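Side-chain contact in acyl-CoA hydrolase (Bacillus halodurans, PDB 1VPM), which probably hydrolyses the thioester bond of long-chain fatty acyl-CoAs, as a hotdog-fold thioesterase that binds coenzyme A: residues Y103-S108 against T145-R150. Residues are numbered along the deposited sequence; the frame is centred on the assembly and turned at random.
Sequences YVRVHS and TEEEKR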
# COMPACT_ATOMS: atom_id res chain seq x y z
N TYR A 103 -21.34 16.41 4.61
CA TYR A 103 -22.11 15.52 3.73
C TYR A 103 -21.20 15.00 2.64
O TYR A 103 -20.45 15.75 2.01
CB TYR A 103 -23.32 16.29 3.15
CG TYR A 103 -23.98 15.59 1.97
CD1 TYR A 103 -24.89 14.57 2.16
CD2 TYR A 103 -23.65 15.95 0.65
CE1 TYR A 103 -25.50 13.93 1.06
CE2 TYR A 103 -24.26 15.35 -0.44
CZ TYR A 103 -25.14 14.32 -0.25
OH TYR A 103 -25.70 13.77 -1.37
N VAL A 104 -21.27 13.69 2.39
CA VAL A 104 -20.55 13.04 1.33
C VAL A 104 -21.51 12.21 0.49
O VAL A 104 -22.24 11.42 1.00
CB VAL A 104 -19.41 12.16 1.88
CG1 VAL A 104 -18.65 11.51 0.75
CG2 VAL A 104 -18.41 12.97 2.71
N ARG A 105 -21.37 12.33 -0.84
CA ARG A 105 -22.08 11.47 -1.81
C ARG A 105 -21.05 10.71 -2.62
O ARG A 105 -19.99 11.24 -3.03
CB ARG A 105 -23.03 12.24 -2.70
CG ARG A 105 -22.57 13.54 -3.30
CD ARG A 105 -23.63 14.05 -4.31
NE ARG A 105 -23.48 15.48 -4.55
CZ ARG A 105 -24.43 16.38 -4.26
NH1 ARG A 105 -25.58 16.04 -3.69
NH2 ARG A 105 -24.20 17.66 -4.51
N VAL A 106 -21.38 9.45 -2.88
CA VAL A 106 -20.51 8.55 -3.63
C VAL A 106 -21.31 7.94 -4.80
O VAL A 106 -22.43 7.44 -4.63
CB VAL A 106 -19.97 7.42 -2.74
CG1 VAL A 106 -19.06 6.52 -3.55
CG2 VAL A 106 -19.30 7.95 -1.46
N HIS A 107 -20.75 8.01 -6.01
CA HIS A 107 -21.30 7.38 -7.23
C HIS A 107 -20.25 6.46 -7.81
O HIS A 107 -19.05 6.67 -7.60
CB HIS A 107 -21.64 8.42 -8.32
CG HIS A 107 -22.84 9.25 -8.00
ND1 HIS A 107 -22.79 10.31 -7.12
CD2 HIS A 107 -24.11 9.17 -8.44
CE1 HIS A 107 -24.00 10.85 -7.04
NE2 HIS A 107 -24.82 10.18 -7.84
N SER A 108 -20.72 5.43 -8.50
CA SER A 108 -19.85 4.63 -9.36
C SER A 108 -20.03 5.08 -10.79
O SER A 108 -21.14 5.42 -11.20
CB SER A 108 -20.16 3.14 -9.26
OG SER A 108 -21.54 2.91 -9.53
N THR A 145 -26.79 27.11 -2.57
CA THR A 145 -27.76 26.34 -3.38
C THR A 145 -28.99 25.97 -2.55
O THR A 145 -28.95 26.01 -1.31
CB THR A 145 -27.15 25.05 -3.95
OG1 THR A 145 -26.90 24.11 -2.89
CG2 THR A 145 -25.88 25.34 -4.73
N GLU A 146 -30.10 25.61 -3.20
CA GLU A 146 -31.26 25.17 -2.46
C GLU A 146 -31.01 23.88 -1.69
O GLU A 146 -31.49 23.72 -0.57
CB GLU A 146 -32.52 25.05 -3.35
CG GLU A 146 -33.02 26.36 -3.95
CD GLU A 146 -33.29 27.43 -2.89
OE1 GLU A 146 -33.81 27.12 -1.79
OE2 GLU A 146 -33.01 28.59 -3.18
N GLU A 147 -30.21 23.00 -2.26
CA GLU A 147 -29.80 21.76 -1.58
C GLU A 147 -29.02 22.07 -0.28
O GLU A 147 -29.38 21.60 0.82
CB GLU A 147 -28.93 20.95 -2.51
CG GLU A 147 -28.42 19.62 -1.97
CD GLU A 147 -27.55 18.90 -2.97
OE1 GLU A 147 -26.45 19.41 -3.23
OE2 GLU A 147 -27.94 17.83 -3.48
N GLU A 148 -28.06 22.97 -0.38
CA GLU A 148 -27.30 23.45 0.78
C GLU A 148 -28.18 24.08 1.85
O GLU A 148 -28.03 23.79 3.04
CB GLU A 148 -26.18 24.42 0.37
CG GLU A 148 -25.05 23.79 -0.42
CD GLU A 148 -24.25 24.79 -1.20
OE1 GLU A 148 -24.42 26.01 -1.07
OE2 GLU A 148 -23.38 24.33 -1.97
N LYS A 149 -29.14 24.91 1.45
CA LYS A 149 -30.02 25.54 2.42
C LYS A 149 -30.84 24.48 3.11
O LYS A 149 -31.06 24.53 4.34
CB LYS A 149 -30.94 26.54 1.75
CG LYS A 149 -30.18 27.77 1.25
CD LYS A 149 -31.14 28.64 0.49
CE LYS A 149 -30.56 29.63 -0.42
NZ LYS A 149 -31.80 30.28 -1.08
N ARG A 150 -31.34 23.50 2.34
CA ARG A 150 -32.15 22.44 2.94
C ARG A 150 -31.32 21.61 3.95
O ARG A 150 -31.79 21.32 5.05
CB ARG A 150 -32.79 21.56 1.85
CG ARG A 150 -33.31 20.24 2.35
CD ARG A 150 -34.08 19.47 1.30
NE ARG A 150 -33.28 19.15 0.14
CZ ARG A 150 -32.51 18.07 0.04
NH1 ARG A 150 -32.46 17.14 1.01
NH2 ARG A 150 -31.85 17.86 -1.07
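R105 and E147 reach for each other from opposite directions: E147 sets CG anti to its backbone N (chi1 -180°) and stays extended beyond it, while R105 turns CG between its backbone N and carbonyl carbon (chi1 45°) and then runs straight to NE. The result is a two-pronged, end-on salt bridge, with R105 NH1 3.0 Å from E147 OE2 and R105 NH2 3.1 Å from E147 OE1. Both oxygens lie near the guanidinium plane, yet the carboxylate is twisted 38° against it; OE1 is met on its syn side, OE2 from above the carboxylate plane. The third nitrogen, NE, is salt-bridged to E89 on the adjacent strand 85-95, so two carboxylates share one guanidinium. Y103, two residues back along the strand, accepts a weak, bent hydrogen bond from R105 NH1 at its OH (3.2 Å), and that hydroxyl is also hydrogen-bonded to E121. E147 stands in the first turn of helix 146-166, which opens with a capping box: E148 N donates to T145 OG1 (3.0 Å) and T145 N to E148 OE1 (3.0 Å). R105 lies on the side of strand 99-109 turned away from helix 43-62 of the hotdog fold, on which V104 and V106 pack, and ties that side to the start of the C-terminal helix. With R105 cut back to an alanine, E147 and E89 would probably lose the cation they share, and the strand its charged link to the helix. With only 82 Å² buried, this is a polar surface link, its hold resting on paired charges and nearly straight bonds rather than on apolar packing.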